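Local coordinates for MaoC domain protein dehydratase (Chloroflexus aurantiacus, PDB 4E3E), which catalyses the reversible dehydration of (2R,3S)-beta-methylmalyl-CoA to mesaconyl-CoA (2-methylfumaryl-CoA) in the glyoxylate assimilation cycle, at residues I71-T76 with L140-W145; Q18-A23 with P78-N83; H252-A257 with L340-T345; G210-E215 with G286-A291; L174-T179 with P302-I307. All coordinates share one frame; numbering follows the deposited sequence.

Contact 1: residues I71-T76 with L140-W145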
# COMPACT_ATOMS: atom_id res chain seq x y z
N ILE A 71 8.76 7.89 11.08
CA ILE A 71 9.86 8.07 10.15
C ILE A 71 11.15 8.53 10.85
O ILE A 71 12.21 7.94 10.62
CB ILE A 71 9.45 8.98 8.97
CG1 ILE A 71 8.47 8.20 8.07
CG2 ILE A 71 10.68 9.42 8.17
CD1 ILE A 71 7.79 9.03 7.02
N VAL A 72 11.04 9.55 11.71
CA VAL A 72 12.18 10.03 12.52
C VAL A 72 12.71 8.87 13.39
O VAL A 72 13.93 8.58 13.40
CB VAL A 72 11.79 11.27 13.36
CG1 VAL A 72 12.85 11.58 14.43
CG2 VAL A 72 11.62 12.50 12.45
N PHE A 73 11.81 8.20 14.09
CA PHE A 73 12.16 7.02 14.90
C PHE A 73 12.83 5.93 14.07
O PHE A 73 13.90 5.42 14.45
CB PHE A 73 10.91 6.48 15.61
CG PHE A 73 11.16 5.30 16.54
CD1 PHE A 73 11.35 4.02 16.04
CD2 PHE A 73 11.13 5.47 17.93
CE1 PHE A 73 11.53 2.92 16.90
CE2 PHE A 73 11.30 4.40 18.79
CZ PHE A 73 11.51 3.11 18.28
N GLY A 74 12.23 5.57 12.94
CA GLY A 74 12.78 4.53 12.07
C GLY A 74 14.23 4.76 11.65
O GLY A 74 15.02 3.82 11.64
N LYS A 75 14.58 6.00 11.29
CA LYS A 75 15.96 6.34 10.93
C LYS A 75 16.98 6.02 12.02
O LYS A 75 18.14 5.74 11.72
CB LYS A 75 16.10 7.84 10.63
CG LYS A 75 15.10 8.40 9.66
CD LYS A 75 15.31 7.80 8.30
CE LYS A 75 14.03 7.18 7.77
NZ LYS A 75 14.58 6.49 6.58
N THR A 76 16.54 6.08 13.28
CA THR A 76 17.45 5.90 14.42
C THR A 76 17.65 4.42 14.72
O THR A 76 18.64 4.04 15.37
CB THR A 76 16.94 6.58 15.72
OG1 THR A 76 15.88 5.80 16.33
CG2 THR A 76 16.47 7.99 15.46
N LEU A 140 10.65 17.68 14.87
CA LEU A 140 10.42 16.82 16.02
C LEU A 140 11.71 16.60 16.78
O LEU A 140 12.77 16.36 16.17
CB LEU A 140 9.87 15.48 15.56
CG LEU A 140 9.71 14.36 16.60
CD1 LEU A 140 8.70 14.75 17.67
CD2 LEU A 140 9.33 13.05 15.93
N GLU A 141 11.63 16.69 18.10
CA GLU A 141 12.69 16.20 18.98
C GLU A 141 12.05 15.41 20.13
O GLU A 141 10.94 15.71 20.55
CB GLU A 141 13.56 17.35 19.50
CG GLU A 141 12.81 18.36 20.37
CD GLU A 141 13.72 19.43 20.94
OE1 GLU A 141 14.87 19.12 21.30
OE2 GLU A 141 13.30 20.59 21.01
N TYR A 142 12.76 14.42 20.63
CA TYR A 142 12.26 13.64 21.77
C TYR A 142 13.43 12.91 22.42
O TYR A 142 14.54 12.83 21.86
CB TYR A 142 11.17 12.64 21.35
CG TYR A 142 11.65 11.61 20.35
CD1 TYR A 142 12.36 10.48 20.77
CD2 TYR A 142 11.41 11.77 18.98
CE1 TYR A 142 12.83 9.54 19.85
CE2 TYR A 142 11.87 10.84 18.06
CZ TYR A 142 12.59 9.73 18.50
OH TYR A 142 13.06 8.80 17.60
N ILE A 143 13.18 12.38 23.62
CA ILE A 143 14.12 11.53 24.30
C ILE A 143 13.49 10.15 24.36
O ILE A 143 12.29 10.02 24.59
CB ILE A 143 14.40 12.04 25.73
CG1 ILE A 143 15.19 13.36 25.68
CG2 ILE A 143 15.13 11.00 26.57
CD1 ILE A 143 15.08 14.16 26.95
N ARG A 144 14.28 9.12 24.11
CA ARG A 144 13.81 7.78 24.37
C ARG A 144 14.94 7.01 25.02
O ARG A 144 16.11 7.40 24.90
CB ARG A 144 13.28 7.09 23.09
CG ARG A 144 14.31 6.48 22.14
CD ARG A 144 13.59 5.71 21.05
NE ARG A 144 14.43 5.29 19.92
CZ ARG A 144 14.67 4.02 19.59
NH1 ARG A 144 14.17 3.01 20.31
NH2 ARG A 144 15.42 3.76 18.52
N TRP A 145 14.59 5.95 25.73
CA TRP A 145 15.60 5.08 26.30
C TRP A 145 15.27 3.65 26.03
O TRP A 145 14.10 3.28 25.98
CB TRP A 145 15.90 5.39 27.78
CG TRP A 145 14.72 5.35 28.73
CD1 TRP A 145 14.44 4.38 29.69
CD2 TRP A 145 13.66 6.37 28.89
NE1 TRP A 145 13.30 4.70 30.39
CE2 TRP A 145 12.79 5.87 29.97
CE3 TRP A 145 13.35 7.58 28.27
CZ2 TRP A 145 11.66 6.57 30.39
CZ3 TRP A 145 12.21 8.28 28.70
CH2 TRP A 145 11.39 7.78 29.73
O HOH W 1 15.33 7.60 18.54
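Phe73 and Arg144 meet where helix 65-80 lies on the antiparallel sheet, the packing of a long helix against a curved sheet that defines the hotdog fold. The two short segments run at 56° to each other, their axes 10.2 Å apart.

Apolar contacts hold one end. Val72 CB sits 4.0 Å from Leu140 CD2, and its CG1 reaches Tyr142 CE2 at 3.8 Å. A compact branched residue suits the helix here because its methyl fits between a leucine branch and an aromatic ring on alternate residues of the strand.

Flat groups govern the other end. The guanidinium of Arg144 lies over one face of the Phe73 ring, off-centre toward the rim, with the planes 36° apart; NH1 comes within 3.3 Å of Phe73 CZ. The extended chain from CG to NE carries the charged group across to the helix, and phenylalanine offers a flat apolar face on which the guanidinium can stack while its edge stays available for hydrogen bonds.

Polar bonds fix the arginine's rotation. NH2 donates to Thr76 OG1 (3.0 Å), while Ser81 and the probable substrate-binding residue Asn87 take further bonds from the same guanidinium, so several acceptors share this buried charge. Thr76 OG1 stands between its backbone N and carbonyl carbon (chi1 77°), which lets it turn back along the helix and donate to Phe73 O, on a lone pair in the carbonyl plane. A water completes the network: it donates to Thr76 OG1, accepts from Arg144 NE at 2.8 Å, and lies 2.7 Å from Tyr142 OH.

Contact 2: residues Q18-A23 with P78-N83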
# COMPACT_ATOMS: atom_id res chain seq x y z
N GLN A 18 28.12 11.31 22.61
CA GLN A 18 28.34 11.09 21.16
C GLN A 18 27.10 11.46 20.34
O GLN A 18 25.96 11.19 20.75
CB GLN A 18 28.80 9.66 20.84
CG GLN A 18 27.68 8.64 20.71
CD GLN A 18 28.16 7.27 20.29
OE1 GLN A 18 28.05 6.30 21.04
NE2 GLN A 18 28.70 7.17 19.07
N THR A 19 27.33 12.09 19.19
CA THR A 19 26.28 12.40 18.24
C THR A 19 26.36 11.43 17.07
O THR A 19 27.43 11.28 16.46
CB THR A 19 26.38 13.85 17.73
OG1 THR A 19 26.24 14.73 18.85
CG2 THR A 19 25.26 14.16 16.73
N ILE A 20 25.25 10.76 16.77
CA ILE A 20 25.16 9.87 15.64
C ILE A 20 24.30 10.50 14.54
O ILE A 20 23.14 10.87 14.79
CB ILE A 20 24.56 8.51 16.03
CG1 ILE A 20 25.38 7.86 17.16
CG2 ILE A 20 24.46 7.60 14.81
CD1 ILE A 20 24.72 6.66 17.79
N VAL A 21 24.88 10.64 13.35
CA VAL A 21 24.15 11.13 12.18
C VAL A 21 23.61 9.93 11.42
O VAL A 21 24.39 9.15 10.88
CB VAL A 21 25.04 12.01 11.27
CG1 VAL A 21 24.26 12.46 10.03
CG2 VAL A 21 25.57 13.21 12.04
N HIS A 22 22.31 9.76 11.40
CA HIS A 22 21.68 8.62 10.79
C HIS A 22 21.60 8.65 9.30
O HIS A 22 21.49 9.69 8.69
CB HIS A 22 20.31 8.38 11.41
CG HIS A 22 20.33 8.26 12.91
ND1 HIS A 22 20.90 7.25 13.52
CD2 HIS A 22 19.83 9.07 13.88
CE1 HIS A 22 20.77 7.39 14.82
NE2 HIS A 22 20.12 8.50 15.05
N ALA A 23 21.58 7.49 8.70
CA ALA A 23 21.46 7.34 7.28
C ALA A 23 20.05 7.57 6.74
O ALA A 23 19.12 7.62 7.48
CB ALA A 23 21.96 5.99 6.86
N PRO A 78 18.62 1.58 13.03
CA PRO A 78 19.88 0.88 12.71
C PRO A 78 21.00 1.13 13.73
O PRO A 78 21.72 0.20 14.09
CB PRO A 78 20.26 1.45 11.33
CG PRO A 78 18.96 1.87 10.73
CD PRO A 78 18.19 2.45 11.91
N ASP A 79 21.11 2.37 14.23
CA ASP A 79 22.21 2.77 15.11
C ASP A 79 21.92 2.70 16.61
O ASP A 79 22.84 2.60 17.42
CB ASP A 79 22.66 4.19 14.77
CG ASP A 79 23.03 4.34 13.31
OD1 ASP A 79 23.84 3.54 12.83
OD2 ASP A 79 22.50 5.24 12.64
N ILE A 80 20.64 2.76 16.98
CA ILE A 80 20.27 2.84 18.39
C ILE A 80 19.66 1.54 18.91
O ILE A 80 20.06 1.06 19.97
CB ILE A 80 19.30 4.03 18.66
CG1 ILE A 80 19.92 5.35 18.17
CG2 ILE A 80 18.89 4.10 20.14
CD1 ILE A 80 21.28 5.68 18.75
N SER A 81 18.70 0.97 18.18
CA SER A 81 17.89 -0.11 18.75
C SER A 81 17.95 -1.42 17.97
O SER A 81 17.22 -2.36 18.30
CB SER A 81 16.44 0.33 18.98
OG SER A 81 15.87 0.91 17.81
N LEU A 82 18.82 -1.49 16.97
CA LEU A 82 19.02 -2.75 16.25
C LEU A 82 19.27 -3.92 17.23
O LEU A 82 18.72 -5.00 17.06
CB LEU A 82 20.15 -2.64 15.22
CG LEU A 82 20.26 -3.83 14.24
CD1 LEU A 82 18.99 -4.01 13.42
CD2 LEU A 82 21.47 -3.68 13.32
N ASN A 83 20.08 -3.67 18.26
CA ASN A 83 20.40 -4.69 19.26
C ASN A 83 19.70 -4.51 20.62
O ASN A 83 20.20 -4.97 21.65
CB ASN A 83 21.92 -4.76 19.44
CG ASN A 83 22.63 -4.99 18.13
OD1 ASN A 83 22.43 -6.03 17.50
ND2 ASN A 83 23.42 -4.01 17.67
O HOH W 2 25.36 6.10 11.47
O HOH W 3 21.75 4.91 10.11
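Asp79, His22 and Ile20 carry this contact, in which a His-carboxylate hydrogen bond joins the end of the hotdog helix 65-80 to strand 19-27, an outermost strand of the sheet within this chain.

Asp79 has the most surface buried. Its carboxylate slides alongside the imidazole of His22, the two planes only 16° apart, and OD2 accepts a bond from His22 ND1 at 2.7 Å. The bond is nearly straight, 164° at the hydrogen, and lies in the ring plane. It uses the anti lone pair of OD2, the one directed away from OD1. The same oxygen also takes a 2.7 Å bond from a water that accepts from Ala23 N, so the carboxylate grips the strand through its side chain and, by way of solvent, through its backbone.

His22 suits its place because it can be held at both nitrogens: beyond the contact, Ser109 of the neighbouring strand 104-116 bonds to NE2. With CG anti to the carbonyl carbon (chi1 -54°), the ring swings toward the helix, and CE1 comes within 4.0 Å of Ile80 CG1.

Ile20 packs CG2 beside the carboxylate, 3.8 Å from Asp79 OD2, while its CD1 meets Ile80 CD1 at 3.7 Å, an apolar contact of two branched chains beside the polar pair.

The short, in-plane bond between imidazole and carboxylate fixes the ring's rotation, and the nearby negative charge would be expected to favour a proton on ND1.

Contact 3: residues H252-A257 with L340-T345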
# COMPACT_ATOMS: atom_id res chain seq x y z
N HIS A 252 3.27 1.11 15.75
CA HIS A 252 2.07 0.68 15.00
C HIS A 252 0.87 0.71 15.92
O HIS A 252 -0.21 1.15 15.52
CB HIS A 252 2.28 -0.71 14.41
CG HIS A 252 1.22 -1.14 13.40
ND1 HIS A 252 1.14 -0.63 12.16
CD2 HIS A 252 0.22 -2.13 13.48
CE1 HIS A 252 0.12 -1.21 11.49
NE2 HIS A 252 -0.43 -2.15 12.30
N ILE A 253 1.06 0.27 17.16
CA ILE A 253 -0.02 0.31 18.16
C ILE A 253 -0.42 1.74 18.51
O ILE A 253 -1.61 2.04 18.66
CB ILE A 253 0.35 -0.50 19.42
CG1 ILE A 253 0.81 -1.90 19.00
CG2 ILE A 253 -0.81 -0.56 20.41
CD1 ILE A 253 -0.18 -2.65 18.13
N ILE A 254 0.57 2.62 18.63
CA ILE A 254 0.29 4.03 18.88
C ILE A 254 -0.60 4.59 17.76
O ILE A 254 -1.59 5.30 18.01
CB ILE A 254 1.59 4.86 19.02
CG1 ILE A 254 2.37 4.46 20.29
CG2 ILE A 254 1.28 6.35 19.07
CD1 ILE A 254 3.80 4.97 20.35
N SER A 255 -0.24 4.26 16.52
CA SER A 255 -0.96 4.80 15.38
C SER A 255 -2.39 4.25 15.24
O SER A 255 -3.31 4.98 14.86
CB SER A 255 -0.13 4.60 14.11
OG SER A 255 0.78 5.69 13.96
N LEU A 256 -2.57 2.98 15.57
CA LEU A 256 -3.90 2.42 15.62
C LEU A 256 -4.76 3.09 16.72
O LEU A 256 -5.92 3.46 16.47
CB LEU A 256 -3.84 0.89 15.87
CG LEU A 256 -3.37 0.01 14.67
CD1 LEU A 256 -3.07 -1.41 15.12
CD2 LEU A 256 -4.40 -0.02 13.54
N ALA A 257 -4.20 3.22 17.92
CA ALA A 257 -4.91 3.84 19.05
C ALA A 257 -5.35 5.25 18.69
O ALA A 257 -6.50 5.64 18.96
CB ALA A 257 -4.04 3.85 20.30
N LEU A 340 -0.38 -0.73 25.48
CA LEU A 340 0.11 0.63 25.28
C LEU A 340 -0.45 1.55 26.34
O LEU A 340 -1.66 1.53 26.60
CB LEU A 340 -0.33 1.15 23.92
CG LEU A 340 0.16 2.58 23.62
CD1 LEU A 340 1.68 2.57 23.44
CD2 LEU A 340 -0.55 3.17 22.40
N ASP A 341 0.42 2.34 26.96
CA ASP A 341 0.00 3.44 27.82
C ASP A 341 0.66 4.69 27.25
O ASP A 341 1.86 4.90 27.43
CB ASP A 341 0.46 3.18 29.27
CG ASP A 341 0.05 4.29 30.23
OD1 ASP A 341 -0.55 5.30 29.79
OD2 ASP A 341 0.34 4.15 31.44
N PHE A 342 -0.13 5.52 26.57
CA PHE A 342 0.40 6.61 25.74
C PHE A 342 -0.14 7.94 26.26
O PHE A 342 -1.35 8.12 26.34
CB PHE A 342 -0.02 6.38 24.27
CG PHE A 342 0.57 7.36 23.28
CD1 PHE A 342 1.94 7.54 23.15
CD2 PHE A 342 -0.28 8.09 22.42
CE1 PHE A 342 2.47 8.44 22.21
CE2 PHE A 342 0.24 9.00 21.48
CZ PHE A 342 1.61 9.17 21.39
N ASP A 343 0.76 8.86 26.62
CA ASP A 343 0.40 10.10 27.29
C ASP A 343 0.91 11.21 26.39
O ASP A 343 2.12 11.33 26.15
CB ASP A 343 1.07 10.11 28.69
CG ASP A 343 1.06 11.47 29.40
OD1 ASP A 343 0.60 12.53 28.89
OD2 ASP A 343 1.55 11.49 30.54
N TYR A 344 0.00 12.03 25.87
CA TYR A 344 0.35 12.99 24.84
C TYR A 344 -0.56 14.19 24.95
O TYR A 344 -1.51 14.20 25.75
CB TYR A 344 0.27 12.35 23.44
CG TYR A 344 -1.10 11.78 23.09
CD1 TYR A 344 -1.61 10.67 23.77
CD2 TYR A 344 -1.89 12.37 22.09
CE1 TYR A 344 -2.86 10.15 23.47
CE2 TYR A 344 -3.15 11.85 21.78
CZ TYR A 344 -3.63 10.73 22.48
OH TYR A 344 -4.88 10.20 22.19
N THR A 345 -0.27 15.20 24.15
CA THR A 345 -1.01 16.44 24.18
C THR A 345 -1.54 16.77 22.79
O THR A 345 -0.77 16.81 21.79
CB THR A 345 -0.13 17.58 24.69
OG1 THR A 345 0.31 17.27 26.02
CG2 THR A 345 -0.89 18.90 24.71
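Ile254 is the main knob of this interface, wedged between Leu340 and Phe342 on one side of strand 338-349. These two residues alternate along the strand and so project to the same side, leaving a hollow between a forked aliphatic chain and a flat ring.

The two branches of the isoleucine divide the hollow. CG2 settles over a face of the Phe342 ring, 3.8 Å from its centroid and 17° off the normal, a CH-pi contact. CG1, the other branch, comes to 3.7 Å from Leu340 CD1. With chi1 at -67°, CG1 is anti to the carbonyl carbon and CG2 anti to the backbone N, a spread that serves both neighbours at once; a beta-branched residue is well suited to this divided task.

Leu340 is in turn the bump that enters the helix surface. Its CD2 rests 3.7 Å from Ile254 CA and 4.1 Å from Ala257 CB, where the small alanine lets the methyl come close to the helix. Ile253 CG2 covers the base of the leucine at CB, 3.9 Å away, while CD1 leads off toward Ile213.

No hydrogen bond crosses this buried interface; shape alone fits the parts. The segments run at 67° with their axes 9.5 Å apart, and helix 250-265 lying across the antiparallel strands is the helix-on-sheet packing of the hotdog fold.

Contact 4: residues G210-E215 with G286-A291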
# COMPACT_ATOMS: atom_id res chain seq x y z
N GLY A 210 -12.76 -2.22 17.60
CA GLY A 210 -11.57 -3.06 17.66
C GLY A 210 -11.08 -3.42 16.27
O GLY A 210 -11.89 -3.66 15.37
N VAL A 211 -9.76 -3.45 16.08
CA VAL A 211 -9.17 -3.78 14.77
C VAL A 211 -8.09 -4.85 14.90
O VAL A 211 -7.21 -4.78 15.78
CB VAL A 211 -8.63 -2.55 14.00
CG1 VAL A 211 -9.77 -1.59 13.69
CG2 VAL A 211 -7.50 -1.84 14.76
N THR A 212 -8.16 -5.84 14.01
CA THR A 212 -7.23 -6.97 14.07
C THR A 212 -5.99 -6.70 13.21
O THR A 212 -6.10 -6.25 12.07
CB THR A 212 -7.93 -8.26 13.63
OG1 THR A 212 -9.10 -8.42 14.44
CG2 THR A 212 -7.04 -9.49 13.80
N ILE A 213 -4.81 -6.97 13.79
CA ILE A 213 -3.52 -6.78 13.12
C ILE A 213 -3.19 -7.97 12.22
O ILE A 213 -3.25 -9.12 12.65
CB ILE A 213 -2.39 -6.58 14.16
CG1 ILE A 213 -2.69 -5.34 15.02
CG2 ILE A 213 -1.02 -6.47 13.50
CD1 ILE A 213 -1.70 -5.10 16.13
N GLU A 214 -2.84 -7.68 10.96
CA GLU A 214 -2.35 -8.71 10.04
C GLU A 214 -0.83 -8.61 9.92
O GLU A 214 -0.27 -7.53 10.11
CB GLU A 214 -3.03 -8.57 8.65
CG GLU A 214 -4.53 -8.86 8.65
CD GLU A 214 -4.85 -10.28 9.14
OE1 GLU A 214 -4.20 -11.25 8.67
OE2 GLU A 214 -5.75 -10.46 9.99
N GLU A 215 -0.14 -9.71 9.62
CA GLU A 215 1.32 -9.67 9.44
C GLU A 215 1.75 -8.68 8.35
O GLU A 215 2.67 -7.87 8.57
CB GLU A 215 1.90 -11.05 9.12
CG GLU A 215 1.75 -12.08 10.23
CD GLU A 215 2.72 -11.88 11.40
OE1 GLU A 215 3.49 -10.88 11.45
OE2 GLU A 215 2.71 -12.75 12.28
N GLY A 286 -2.97 -11.03 14.55
CA GLY A 286 -4.05 -11.82 15.15
C GLY A 286 -4.65 -11.23 16.42
O GLY A 286 -5.73 -11.63 16.87
N ASP A 287 -3.93 -10.30 17.04
CA ASP A 287 -4.48 -9.55 18.16
C ASP A 287 -5.45 -8.50 17.66
O ASP A 287 -5.19 -7.82 16.66
CB ASP A 287 -3.37 -8.88 18.97
CG ASP A 287 -2.52 -9.89 19.76
OD1 ASP A 287 -2.96 -11.03 19.99
OD2 ASP A 287 -1.40 -9.52 20.18
N THR A 288 -6.56 -8.34 18.37
CA THR A 288 -7.47 -7.21 18.07
C THR A 288 -7.28 -6.05 19.04
O THR A 288 -7.42 -6.22 20.25
CB THR A 288 -8.94 -7.70 18.07
OG1 THR A 288 -9.05 -8.80 17.17
CG2 THR A 288 -9.90 -6.59 17.64
N ILE A 289 -6.96 -4.87 18.51
CA ILE A 289 -6.62 -3.73 19.33
C ILE A 289 -7.85 -2.85 19.57
O ILE A 289 -8.57 -2.49 18.62
CB ILE A 289 -5.52 -2.85 18.66
CG1 ILE A 289 -4.22 -3.66 18.41
CG2 ILE A 289 -5.23 -1.62 19.52
CD1 ILE A 289 -3.72 -4.48 19.61
N TYR A 290 -8.08 -2.53 20.84
CA TYR A 290 -9.11 -1.57 21.26
C TYR A 290 -8.42 -0.44 22.00
O TYR A 290 -7.27 -0.58 22.43
CB TYR A 290 -10.05 -2.22 22.25
CG TYR A 290 -10.90 -3.33 21.69
CD1 TYR A 290 -10.43 -4.65 21.66
CD2 TYR A 290 -12.19 -3.07 21.25
CE1 TYR A 290 -11.22 -5.68 21.18
CE2 TYR A 290 -13.00 -4.09 20.76
CZ TYR A 290 -12.51 -5.39 20.73
OH TYR A 290 -13.32 -6.38 20.25
N ALA A 291 -9.12 0.67 22.19
CA ALA A 291 -8.53 1.81 22.88
C ALA A 291 -9.55 2.54 23.75
O ALA A 291 -10.76 2.53 23.45
CB ALA A 291 -7.90 2.78 21.87
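Residues 211-213 run antiparallel to 286-289, with Val211 and Ile289 forming a hydrogen-bonded pair and Thr212 and Thr288 a non-hydrogen-bonded one. This adds strand 204-212, an outermost strand within this chain, to the large antiparallel sheet of the hotdog fold. Val211 N and O bind O and N of Ile289, the second bond 2.7 Å long. The ladder goes on past the regular strand: Ile213 N donates to Asp287 O, and Gly286 N to Ile213 O at 2.7 Å. Gly286 has a positive phi (96°), a turn of backbone for which glycine is the natural choice.

Val211 and Ile289 project from one face, where Ile213 joins them; Ile213 CD1 meets Ile289 CG1 at 3.7 Å. Branched aliphatic chains suit this face because helix 250-265 covers it, with Leu256 touching both Val211 and Ile213.

On the other face the two threonines bring their hydroxyls together. Thr212 OG1 and Thr288 OG1 are 2.8 Å apart, since both stand beside their own backbone N (chi1 -54° in each). Both oxygens also have partners on a neighbouring subunit, Thr212 at its Phe233 and Leu235 and Thr288 at its His236, so threonines here serve the strand pair and the assembly together.

At the far end, Gly210, with no side chain, lets an aromatic ring lie directly against its CA. Tyr290, whose hydroxyl bonds to Asn234 of the same neighbouring subunit, turns a ring face to the glycine in a CH-pi contact: Gly210 CA lies 3.8 Å from the ring centroid.

Contact 5: residues L174-T179 with P302-I307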
# COMPACT_ATOMS: atom_id res chain seq x y z
N LEU A 174 4.68 24.32 23.07
CA LEU A 174 3.90 23.72 21.98
C LEU A 174 3.83 24.63 20.76
O LEU A 174 3.59 25.81 20.90
CB LEU A 174 2.48 23.40 22.43
CG LEU A 174 2.30 22.45 23.62
CD1 LEU A 174 0.83 22.22 23.90
CD2 LEU A 174 2.98 21.12 23.37
N THR A 175 4.03 24.06 19.58
CA THR A 175 3.79 24.77 18.32
C THR A 175 2.30 24.67 17.99
O THR A 175 1.72 23.58 18.06
CB THR A 175 4.65 24.19 17.18
OG1 THR A 175 6.03 24.41 17.48
CG2 THR A 175 4.33 24.84 15.85
N VAL A 176 1.69 25.80 17.65
CA VAL A 176 0.27 25.86 17.28
C VAL A 176 0.21 26.49 15.88
O VAL A 176 -0.00 27.69 15.75
CB VAL A 176 -0.57 26.69 18.30
CG1 VAL A 176 -2.05 26.66 17.94
CG2 VAL A 176 -0.36 26.18 19.72
N PRO A 177 0.40 25.66 14.84
CA PRO A 177 0.74 26.13 13.49
C PRO A 177 -0.44 26.52 12.64
O PRO A 177 -0.26 26.94 11.50
CB PRO A 177 1.40 24.90 12.87
CG PRO A 177 0.76 23.72 13.56
CD PRO A 177 0.31 24.18 14.91
N TYR A 178 -1.65 26.37 13.16
CA TYR A 178 -2.84 26.77 12.42
C TYR A 178 -3.76 27.60 13.30
O TYR A 178 -3.52 27.75 14.49
CB TYR A 178 -3.55 25.54 11.83
CG TYR A 178 -3.74 24.40 12.80
CD1 TYR A 178 -4.81 24.39 13.68
CD2 TYR A 178 -2.85 23.32 12.82
CE1 TYR A 178 -4.99 23.33 14.57
CE2 TYR A 178 -3.02 22.27 13.71
CZ TYR A 178 -4.09 22.27 14.58
OH TYR A 178 -4.29 21.22 15.46
N THR A 179 -4.81 28.15 12.69
CA THR A 179 -5.71 29.06 13.37
C THR A 179 -7.14 28.66 13.07
O THR A 179 -7.46 28.30 11.94
CB THR A 179 -5.51 30.50 12.88
OG1 THR A 179 -4.14 30.86 13.04
CG2 THR A 179 -6.37 31.47 13.69
N PRO A 302 -1.03 29.83 25.85
CA PRO A 302 -0.66 31.22 26.06
C PRO A 302 -0.84 32.03 24.79
O PRO A 302 -0.37 31.62 23.73
CB PRO A 302 0.83 31.14 26.43
CG PRO A 302 1.01 29.77 26.98
CD PRO A 302 0.03 28.89 26.26
N GLY A 303 -1.53 33.16 24.90
CA GLY A 303 -1.71 34.09 23.79
C GLY A 303 -2.82 33.73 22.81
O GLY A 303 -3.05 34.47 21.85
N ARG A 304 -3.51 32.60 23.04
CA ARG A 304 -4.52 32.08 22.10
C ARG A 304 -5.83 31.73 22.80
O ARG A 304 -5.82 31.14 23.88
CB ARG A 304 -4.03 30.80 21.39
CG ARG A 304 -2.65 30.87 20.76
CD ARG A 304 -2.69 31.64 19.46
NE ARG A 304 -3.54 30.99 18.46
CZ ARG A 304 -3.09 30.19 17.50
NH1 ARG A 304 -1.79 29.95 17.38
NH2 ARG A 304 -3.95 29.67 16.63
N THR A 305 -6.96 32.05 22.17
CA THR A 305 -8.26 31.61 22.67
C THR A 305 -9.06 30.77 21.66
O THR A 305 -10.15 30.29 21.99
CB THR A 305 -9.12 32.79 23.14
OG1 THR A 305 -9.27 33.72 22.06
CG2 THR A 305 -8.49 33.50 24.36
N ASP A 306 -8.52 30.58 20.46
CA ASP A 306 -9.19 29.83 19.38
C ASP A 306 -8.95 28.31 19.47
O ASP A 306 -9.74 27.51 18.95
CB ASP A 306 -8.75 30.35 18.00
CG ASP A 306 -7.23 30.21 17.77
OD1 ASP A 306 -6.42 30.61 18.65
OD2 ASP A 306 -6.84 29.71 16.68
N ILE A 307 -7.85 27.94 20.12
CA ILE A 307 -7.39 26.57 20.26
C ILE A 307 -6.89 26.37 21.69
O ILE A 307 -6.28 27.27 22.26
CB ILE A 307 -6.23 26.25 19.28
CG1 ILE A 307 -6.73 26.32 17.83
CG2 ILE A 307 -5.66 24.86 19.51
CD1 ILE A 307 -5.64 26.21 16.78
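Arg304 is folded at two torsions, chi2 -76° and chi3 -62°, and this curl turns its guanidinium toward Val176 and Tyr178. Asp306 meets it from the same loop: with chi1 at 60°, CG stands between its own backbone N and carbonyl carbon, bringing both carboxylate oxygens up to the arginine. NE bonds OD1 and NH2 bonds OD2, each at 2.9 Å and each on a syn lone pair, a side-on salt bridge with two nitrogens that fixes the rotation of the guanidinium.

Held thus, Arg304 presents further N-H groups to the backbone of 174-179. NH2 donates to Tyr178 O at 2.9 Å, the acceptor in the guanidinium plane and the bond fairly straight. NH1 makes a weaker bond to Val176 O, 3.3 Å long. Val176 CG1 covers one face of the group, 3.3 Å from NH1. Arginine suits the place because one planar head can serve a carboxylate and two carbonyls of a chain lacking regular structure.

Beside this polar centre Ile307 CD1 reaches Tyr178 CE1 at 3.7 Å and Val176 CG1 at 3.8 Å, giving an apolar floor; the tyrosine hydroxyl bonds to Ser270. Thr179 CG2 packs against Asp306 OD2, which also accepts from Val180 N.

The long connection after strand 138-149 is thereby fastened to the loop of the beta-hairpin formed by the neighbouring antiparallel strands 288-300 and 307-318, at the periphery of the hotdog sheet.

How the contacts relate
Contacts 1 and 2 share helix 65-80 and touch directly: Arg144 NH2 of contact 1 lies 3.0 Å from Ser81 OG of contact 2, a probable hydrogen bond. Contacts 3 and 4 form a second pair, centres 14 Å apart, joined by apolar packing such as Ile253 CD1 on Ile213 CD1 at 3.5 Å. The two helix-on-sheet interfaces, contacts 1 and 3, do not touch but face the same sheet with centres 15 Å apart. Contact 1 is near the probable substrate site, the Arg144 side chain being about 3 Å from that of Asn87. Contact 5 meets contact 3 where Leu174 packs on Thr345; contact 4 lies away from the substrate-binding positions, at a subunit interface.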